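Local coordinates for putative trimethylamine methyltransferase (Rhizobium meliloti, PDB 4YYC), which probably transfers methyl groups, as a member of the trimethylamine methyltransferase (MttB) family, though its own substrate is not established, at residues P42-R47 with K419-V424; S199-S204 with P499-A504. One frame throughout, in Å; residues are numbered along the deposited sequence. Where two conformers were deposited one is given.

Interaction 1: P42-R47 with K419-V424; sequences PYIQRR and KMAEGV
The guanidinium group of Arg47, the flat group at this contact, has the carbonyl oxygen Gln45 O on one face, 3.8 Å above its plane and displaced toward the rim, in the conformer described, one of two deposited; the root of the same side chain meets 419-424. A bend about the CB-CG bond of Arg47 (chi2 -54°) turns the guanidinium away from 419-424 and back along its own segment. Arg47 CB lies 3.5 Å from Glu422 O and Arg47 CG 3.6 Å from the same oxygen, so the aliphatic stem borders the carbonyl of Glu422. Beside it, Arg47 N donates to Ala421 O over 2.9 Å, and an N-H...O angle of 170° shows a nearly straight bond. This is the single hydrogen bond between the segments.

In the fold, strand 44-45 is an outermost strand of a small mixed sheet, paired antiparallel with 134-137, and the chain just beyond it meets the C-terminal end of helix 404-420. Around the end of this helix a type I turn runs from Met420 to Gly423, with Gly423 N bonded to Met420 O at 2.9 Å; Gly423 is the first residue to leave helical phi/psi, with positive phi (71°).

The apolar part centres on Ala421, whose CB points to the strand segment. Ile44 CG2 approaches it to 3.5 Å, tighter than usual for two carbons, while Arg46 CG stands 4.1 Å from Ala421 CB. Arg46 sends its polar end elsewhere: its chain bends at chi3, and NE bonds to Thr135 while NH1 bonds to the carbonyls of Ala134 and Gly132. Next to the turn, Lys419, whose CB is directed away from 42-47, forms a salt bridge through NZ with Glu335 OE2 of the second subunit.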
ATOM      1  N   PRO A  42     -12.974  15.910 -10.182  1.00 21.98           N
ATOM      2  CA  PRO A  42     -12.990  16.747  -8.989  1.00 21.29           C
ATOM      3  C   PRO A  42     -12.410  16.008  -7.799  1.00 20.36           C
ATOM      4  O   PRO A  42     -12.076  14.816  -7.886  1.00 19.74           O
ATOM      5  CB  PRO A  42     -14.469  17.012  -8.770  1.00 22.76           C
ATOM      6  CG  PRO A  42     -15.092  15.818  -9.302  1.00 23.11           C
ATOM      7  CD  PRO A  42     -14.291  15.368 -10.491  1.00 23.10           C
ATOM      8  N   TYR A  43     -12.223  16.735  -6.717  1.00 19.25           N
ATOM      9  CA  TYR A  43     -11.697  16.185  -5.484  1.00 18.45           C
ATOM     10  C   TYR A  43     -12.406  14.891  -5.090  1.00 17.91           C
ATOM     11  O   TYR A  43     -13.588  14.722  -5.330  1.00 18.68           O
ATOM     12  CB  TYR A  43     -11.747  17.212  -4.347  1.00 18.51           C
ATOM     13  CG  TYR A  43     -13.101  17.596  -3.875  1.00 19.47           C
ATOM     14  CD1 TYR A  43     -13.818  18.611  -4.495  1.00 20.37           C
ATOM     15  CD2 TYR A  43     -13.720  16.920  -2.821  1.00 19.97           C
ATOM     16  CE1 TYR A  43     -15.072  18.950  -4.057  1.00 21.35           C
ATOM     17  CE2 TYR A  43     -14.983  17.255  -2.391  1.00 20.97           C
ATOM     18  CZ  TYR A  43     -15.645  18.271  -3.014  1.00 21.68           C
ATOM     19  OH  TYR A  43     -16.917  18.628  -2.600  1.00 23.89           O
ATOM     20  N   ILE A  44     -11.650  14.009  -4.465  1.00 16.95           N
ATOM     21  CA  ILE A  44     -12.193  12.742  -3.982  1.00 17.12           C
ATOM     22  C   ILE A  44     -13.153  12.976  -2.806  1.00 17.70           C
ATOM     23  O   ILE A  44     -12.828  13.712  -1.874  1.00 16.84           O
ATOM     24  CB  ILE A  44     -11.045  11.828  -3.479  1.00 16.99           C
ATOM     25  CG1 ILE A  44     -10.179  11.373  -4.673  1.00 17.01           C
ATOM     26  CG2 ILE A  44     -11.603  10.668  -2.708  1.00 17.47           C
ATOM     27  CD1 ILE A  44      -8.849  10.861  -4.263  1.00 16.83           C
ATOM     28  N   GLN A  45     -14.308  12.304  -2.852  1.00 18.43           N
ATOM     29  CA  GLN A  45     -15.194  12.219  -1.697  1.00 19.69           C
ATOM     30  C   GLN A  45     -15.146  10.763  -1.261  1.00 19.37           C
ATOM     31  O   GLN A  45     -15.721   9.903  -1.927  1.00 19.91           O
ATOM     32  CB  GLN A  45     -16.626  12.616  -2.042  1.00 21.66           C
ATOM     33  CG  GLN A  45     -16.712  14.072  -2.359  1.00 23.69           C
ATOM     34  CD  GLN A  45     -18.105  14.519  -2.709  1.00 26.30           C
ATOM     35  OE1 GLN A  45     -19.089  14.140  -2.044  1.00 29.79           O
ATOM     36  NE2 GLN A  45     -18.212  15.365  -3.721  1.00 27.98           N
ATOM     37  N   ARG A  46     -14.462  10.485  -0.155  1.00 18.96           N
ATOM     38  CA  ARG A  46     -14.291   9.103   0.302  1.00 19.16           C
ATOM     39  C   ARG A  46     -15.564   8.477   0.792  1.00 20.63           C
ATOM     40  O   ARG A  46     -16.273   9.094   1.592  1.00 20.62           O
ATOM     41  CB  ARG A  46     -13.228   9.014   1.426  1.00 18.71           C
ATOM     42  CG  ARG A  46     -11.795   9.116   0.933  1.00 18.28           C
ATOM     43  CD  ARG A  46     -10.808   9.206   2.082  1.00 18.08           C
ATOM     44  NE  ARG A  46     -10.708  10.591   2.576  1.00 19.09           N
ATOM     45  CZ  ARG A  46     -11.235  11.078   3.703  1.00 19.17           C
ATOM     46  NH1 ARG A  46     -11.056  12.349   3.965  1.00 19.22           N
ATOM     47  NH2 ARG A  46     -11.926  10.329   4.562  1.00 19.96           N
ATOM     48  N   ARG A  47     -15.876   7.287   0.264  1.00 21.18           N
ATOM     49  CA  ARG A  47     -17.019   6.487   0.712  0.50 22.85           C
ATOM     50  C   ARG A  47     -16.520   5.365   1.606  1.00 22.67           C
ATOM     51  O   ARG A  47     -17.311   4.702   2.270  1.00 24.78           O
ATOM     52  CB  ARG A  47     -17.784   5.896  -0.473  0.50 24.50           C
ATOM     53  CG  ARG A  47     -18.227   6.886  -1.538  0.50 25.90           C
ATOM     54  CD  ARG A  47     -19.034   8.021  -0.969  0.50 27.82           C
ATOM     55  NE  ARG A  47     -19.573   8.853  -2.038  0.50 30.16           N
ATOM     56  CZ  ARG A  47     -19.837  10.145  -1.908  0.50 30.91           C
ATOM     57  NH1 ARG A  47     -20.316  10.820  -2.936  0.50 32.24           N
ATOM     58  NH2 ARG A  47     -19.615  10.756  -0.753  0.50 31.64           N
ATOM     59  N   LYS A 419     -10.339   6.058  -7.608  1.00 17.21           N
ATOM     60  CA  LYS A 419     -11.354   5.027  -7.861  1.00 18.73           C
ATOM     61  C   LYS A 419     -11.596   4.171  -6.607  1.00 18.51           C
ATOM     62  O   LYS A 419     -12.754   3.879  -6.274  1.00 17.44           O
ATOM     63  CB  LYS A 419     -10.924   4.186  -9.057  1.00 20.79           C
ATOM     64  CG  LYS A 419     -11.864   3.047  -9.397  1.00 23.75           C
ATOM     65  CD  LYS A 419     -13.257   3.579  -9.821  1.00 26.78           C
ATOM     66  CE  LYS A 419     -14.187   2.420 -10.173  1.00 30.26           C
ATOM     67  NZ  LYS A 419     -13.567   1.573 -11.237  1.00 31.86           N
HETATM   68  N   MSE A 420     -10.523   3.780  -5.910  1.00 18.17           N
HETATM   69  CA  MSE A 420     -10.615   2.989  -4.665  0.50 18.57           C
HETATM   70  C   MSE A 420     -11.509   3.652  -3.661  1.00 18.65           C
HETATM   71  O   MSE A 420     -12.303   3.013  -2.961  1.00 18.80           O
HETATM   72  CB  MSE A 420      -9.210   2.803  -4.064  0.50 18.90           C
HETATM   73  CG  MSE A 420      -9.153   2.074  -2.719  0.50 19.59           C
HETATM   74 SE   MSE A 420      -9.317   0.167  -3.172  0.50 21.89          SE
HETATM   75  CE  MSE A 420      -7.476   0.170  -3.880  0.50 21.49           C
ATOM     76  N   ALA A 421     -11.370   4.962  -3.543  1.00 17.98           N
ATOM     77  CA  ALA A 421     -12.106   5.756  -2.551  1.00 18.13           C
ATOM     78  C   ALA A 421     -13.597   5.679  -2.701  1.00 19.19           C
ATOM     79  O   ALA A 421     -14.297   5.956  -1.728  1.00 19.16           O
ATOM     80  CB  ALA A 421     -11.657   7.197  -2.656  1.00 17.97           C
ATOM     81  N   GLU A 422     -14.087   5.299  -3.878  1.00 20.02           N
ATOM     82  CA  GLU A 422     -15.548   5.164  -4.111  1.00 21.63           C
ATOM     83  C   GLU A 422     -16.105   3.939  -3.417  1.00 21.17           C
ATOM     84  O   GLU A 422     -17.327   3.828  -3.261  1.00 21.25           O
ATOM     85  CB  GLU A 422     -15.874   5.070  -5.589  1.00 24.11           C
ATOM     86  CG  GLU A 422     -15.447   6.268  -6.416  1.00 27.43           C
ATOM     87  CD  GLU A 422     -15.747   6.060  -7.901  1.00 31.30           C
ATOM     88  OE1 GLU A 422     -16.272   4.992  -8.278  1.00 36.93           O
ATOM     89  OE2 GLU A 422     -15.443   6.962  -8.698  1.00 38.14           O
ATOM     90  N   GLY A 423     -15.243   3.004  -3.044  1.00 19.86           N
ATOM     91  CA  GLY A 423     -15.672   1.797  -2.309  1.00 20.48           C
ATOM     92  C   GLY A 423     -16.470   0.847  -3.193  1.00 20.71           C
ATOM     93  O   GLY A 423     -16.347   0.869  -4.425  1.00 20.49           O
ATOM     94  N   VAL A 424     -17.303   0.035  -2.561  1.00 21.34           N
ATOM     95  CA  VAL A 424     -17.973  -1.081  -3.264  1.00 21.63           C
ATOM     96  C   VAL A 424     -19.376  -0.692  -3.668  1.00 23.06           C
ATOM     97  O   VAL A 424     -20.181  -0.315  -2.803  1.00 23.48           O
ATOM     98  CB  VAL A 424     -18.050  -2.331  -2.388  1.00 21.79           C
ATOM     99  CG1 VAL A 424     -18.751  -3.487  -3.132  1.00 22.15           C
ATOM    100  CG2 VAL A 424     -16.662  -2.752  -1.969  1.00 21.37           C
TER

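Interaction 2: S199-S204 with P499-A504; sequences SHIRYS and PYLDPA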
ATOM      1  N   SER A 199       2.669  31.487 -12.763  1.00 18.15           N
ATOM      2  CA  SER A 199       2.631  30.213 -13.519  1.00 18.67           C
ATOM      3  C   SER A 199       1.400  29.377 -13.170  1.00 17.70           C
ATOM      4  O   SER A 199       0.769  28.794 -14.041  1.00 17.49           O
ATOM      5  CB  SER A 199       3.920  29.408 -13.286  1.00 19.37           C
ATOM      6  OG  SER A 199       5.002  30.126 -13.805  1.00 22.33           O
ATOM      7  N   HIS A 200       1.036  29.327 -11.887  1.00 16.85           N
ATOM      8  CA  HIS A 200      -0.174  28.628 -11.450  1.00 17.07           C
ATOM      9  C   HIS A 200      -1.449  29.247 -12.016  1.00 17.82           C
ATOM     10  O   HIS A 200      -2.451  28.567 -12.146  1.00 18.87           O
ATOM     11  CB  HIS A 200      -0.253  28.563  -9.925  1.00 16.96           C
ATOM     12  CG  HIS A 200       0.774  27.649  -9.306  1.00 16.48           C
ATOM     13  ND1 HIS A 200       0.732  26.282  -9.467  1.00 16.39           N
ATOM     14  CD2 HIS A 200       1.861  27.898  -8.540  1.00 16.52           C
ATOM     15  CE1 HIS A 200       1.743  25.734  -8.826  1.00 16.45           C
ATOM     16  NE2 HIS A 200       2.441  26.690  -8.247  1.00 16.38           N
ATOM     17  N   ILE A 201      -1.408  30.529 -12.347  1.00 17.83           N
ATOM     18  CA  ILE A 201      -2.582  31.209 -12.903  1.00 18.44           C
ATOM     19  C   ILE A 201      -2.641  31.064 -14.401  1.00 19.11           C
ATOM     20  O   ILE A 201      -3.732  30.821 -14.943  1.00 19.47           O
ATOM     21  CB  ILE A 201      -2.615  32.694 -12.468  1.00 18.80           C
ATOM     22  CG1 ILE A 201      -2.623  32.794 -10.951  1.00 18.55           C
ATOM     23  CG2 ILE A 201      -3.811  33.393 -13.099  1.00 19.55           C
ATOM     24  CD1 ILE A 201      -2.313  34.159 -10.381  1.00 19.05           C
ATOM     25  N   ARG A 202      -1.492  31.242 -15.053  1.00 19.71           N
ATOM     26  CA  ARG A 202      -1.425  31.263 -16.531  0.50 20.71           C
ATOM     27  C   ARG A 202      -1.575  29.850 -17.116  1.00 20.72           C
ATOM     28  O   ARG A 202      -2.229  29.674 -18.148  1.00 21.75           O
ATOM     29  CB  ARG A 202      -0.104  31.919 -16.973  0.50 21.43           C
ATOM     30  CG  ARG A 202       0.168  32.036 -18.478  0.50 22.62           C
ATOM     31  CD  ARG A 202      -0.893  32.820 -19.253  0.50 23.73           C
ATOM     32  NE  ARG A 202      -2.043  31.967 -19.412  0.50 24.44           N
ATOM     33  CZ  ARG A 202      -3.073  32.141 -20.210  0.50 25.37           C
ATOM     34  NH1 ARG A 202      -3.138  33.146 -21.086  0.50 26.29           N
ATOM     35  NH2 ARG A 202      -4.017  31.204 -20.128  0.50 25.22           N
ATOM     36  N   TYR A 203      -0.977  28.848 -16.466  1.00 19.09           N
ATOM     37  CA  TYR A 203      -0.878  27.512 -17.041  1.00 18.78           C
ATOM     38  C   TYR A 203      -1.816  26.512 -16.416  1.00 17.92           C
ATOM     39  O   TYR A 203      -1.880  25.351 -16.857  1.00 17.70           O
ATOM     40  CB  TYR A 203       0.556  27.020 -16.994  1.00 18.71           C
ATOM     41  CG  TYR A 203       1.487  27.905 -17.797  1.00 20.05           C
ATOM     42  CD1 TYR A 203       1.476  27.865 -19.177  1.00 20.97           C
ATOM     43  CD2 TYR A 203       2.332  28.814 -17.176  1.00 20.32           C
ATOM     44  CE1 TYR A 203       2.321  28.688 -19.915  1.00 22.49           C
ATOM     45  CE2 TYR A 203       3.174  29.659 -17.891  1.00 21.47           C
ATOM     46  CZ  TYR A 203       3.175  29.579 -19.259  1.00 22.70           C
ATOM     47  OH  TYR A 203       4.000  30.427 -19.978  1.00 24.40           O
ATOM     48  N   SER A 204      -2.597  26.949 -15.429  1.00 17.52           N
ATOM     49  CA  SER A 204      -3.567  26.044 -14.787  1.00 17.39           C
ATOM     50  C   SER A 204      -4.778  26.860 -14.360  1.00 17.96           C
ATOM     51  O   SER A 204      -4.690  28.102 -14.279  1.00 18.12           O
ATOM     52  CB  SER A 204      -2.948  25.427 -13.552  1.00 16.93           C
ATOM     53  OG  SER A 204      -3.785  24.387 -13.064  1.00 16.42           O
ATOM     54  N   PRO A 499      -5.416  26.787 -20.153  1.00 22.22           N
ATOM     55  CA  PRO A 499      -6.782  27.199 -19.843  1.00 23.04           C
ATOM     56  C   PRO A 499      -6.936  28.709 -20.049  1.00 23.81           C
ATOM     57  O   PRO A 499      -6.023  29.467 -19.777  1.00 23.07           O
ATOM     58  CB  PRO A 499      -6.945  26.856 -18.365  1.00 22.49           C
ATOM     59  CG  PRO A 499      -5.577  26.783 -17.823  1.00 21.45           C
ATOM     60  CD  PRO A 499      -4.656  26.409 -18.952  1.00 21.28           C
ATOM     61  N   TYR A 500      -8.105  29.129 -20.489  1.00 25.50           N
ATOM     62  CA  TYR A 500      -8.368  30.531 -20.736  1.00 26.87           C
ATOM     63  C   TYR A 500      -8.083  31.410 -19.532  1.00 26.03           C
ATOM     64  O   TYR A 500      -8.396  31.040 -18.410  1.00 25.41           O
ATOM     65  CB  TYR A 500      -9.832  30.698 -21.095  1.00 29.23           C
ATOM     66  CG  TYR A 500     -10.231  32.109 -21.349  1.00 30.61           C
ATOM     67  CD1 TYR A 500      -9.933  32.714 -22.563  1.00 32.03           C
ATOM     68  CD2 TYR A 500     -10.879  32.868 -20.366  1.00 31.28           C
ATOM     69  CE1 TYR A 500     -10.287  34.025 -22.808  1.00 32.92           C
ATOM     70  CE2 TYR A 500     -11.222  34.180 -20.593  1.00 32.23           C
ATOM     71  CZ  TYR A 500     -10.939  34.753 -21.823  1.00 33.16           C
ATOM     72  OH  TYR A 500     -11.312  36.044 -22.077  1.00 34.48           O
ATOM     73  N   LEU A 501      -7.478  32.563 -19.781  1.00 25.77           N
ATOM     74  CA  LEU A 501      -7.321  33.600 -18.770  1.00 25.71           C
ATOM     75  C   LEU A 501      -7.757  34.935 -19.361  1.00 26.90           C
ATOM     76  O   LEU A 501      -7.220  35.355 -20.376  1.00 26.98           O
ATOM     77  CB  LEU A 501      -5.868  33.680 -18.316  1.00 24.76           C
ATOM     78  CG  LEU A 501      -5.469  34.738 -17.267  1.00 24.46           C
ATOM     79  CD1 LEU A 501      -6.215  34.568 -15.959  1.00 24.65           C
ATOM     80  CD2 LEU A 501      -3.970  34.722 -16.993  1.00 23.80           C
ATOM     81  N   ASP A 502      -8.703  35.607 -18.716  1.00 27.52           N
ATOM     82  CA  ASP A 502      -9.126  36.942 -19.150  1.00 29.11           C
ATOM     83  C   ASP A 502      -7.917  37.858 -19.440  1.00 28.54           C
ATOM     84  O   ASP A 502      -7.085  38.108 -18.561  1.00 26.93           O
ATOM     85  CB  ASP A 502     -10.026  37.535 -18.075  1.00 30.54           C
ATOM     86  CG  ASP A 502     -10.478  38.959 -18.357  1.00 33.06           C
ATOM     87  OD1 ASP A 502     -10.017  39.642 -19.306  1.00 34.52           O
ATOM     88  OD2 ASP A 502     -11.322  39.428 -17.566  1.00 35.47           O
ATOM     89  N   PRO A 503      -7.824  38.389 -20.671  1.00 29.55           N
ATOM     90  CA  PRO A 503      -6.660  39.236 -20.971  1.00 29.47           C
ATOM     91  C   PRO A 503      -6.484  40.471 -20.100  1.00 28.99           C
ATOM     92  O   PRO A 503      -5.351  40.854 -19.835  1.00 28.77           O
ATOM     93  CB  PRO A 503      -6.877  39.619 -22.432  1.00 31.17           C
ATOM     94  CG  PRO A 503      -8.339  39.402 -22.664  1.00 32.46           C
ATOM     95  CD  PRO A 503      -8.711  38.243 -21.834  1.00 31.47           C
ATOM     96  N   ALA A 504      -7.570  41.066 -19.623  1.00 29.14           N
ATOM     97  CA  ALA A 504      -7.485  42.169 -18.681  1.00 28.74           C
ATOM     98  C   ALA A 504      -6.837  41.754 -17.359  1.00 27.37           C
ATOM     99  O   ALA A 504      -6.023  42.491 -16.784  1.00 27.31           O
ATOM    100  CB  ALA A 504      -8.871  42.743 -18.424  1.00 29.85           C
TER
HETATM  101  O   HOH W   1      -6.276  32.722 -22.502  1.00 30.04           O
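Arg202 starts with CG anti to its backbone N (chi1 180°), then bends at chi2 (58°) and chi3 (-76°), which brings its guanidinium back to Leu501 although CB points away from 499-504. In this conformer, one of two deposited, Leu501 CB sits over one face of the guanidinium, 3.5 Å above the plane and toward its rim. Pro499 O lies at the edge, 2.7 Å from Arg202 NH2, but the angle is too poor for a hydrogen bond. A water accepts from Leu501 N at 3.0 Å and only weakly from Arg202 NH1. Arg202 CG also rests over the centre of the Tyr203 ring, 3.8 Å above it.

The apolar pair is Ile201 CG2 with Leu501 CD1 at 3.9 Å, the two side chains crossing obliquely. The Pro499 ring packs against the Ser204 backbone, CG lying 3.6 Å from Ser204 C. Arg202 O is buried here without a polar partner. Further along, Ala504 N donates to Asp502 OD1 at 2.8 Å, approaching from above the carboxylate plane. The extended approach thus packs on the end of helix 192-202 and leads into an Asp N-cap, followed by proline, at the start of helix 503-518.

In the fold
Both contacts are partly buried, their centres about 18 and 22 Å from the centre of the chain and 29 Å from each other, and they share no helix or strand. Each involves the C-terminal end of a helix, 404-420 or 192-202, met by a segment on a short edge strand in interaction 1 and by the approach to helix 503-518 in interaction 2. Interaction 1 couples a direct backbone hydrogen bond to a tight aliphatic contact, and the second subunit reaches its helical segment. Interaction 2 buries more surface (291 against 203 Å²) without a direct hydrogen bond, relying on an aliphatic group laid over a guanidinium face, apolar packing and a water held weakly on the arginine side.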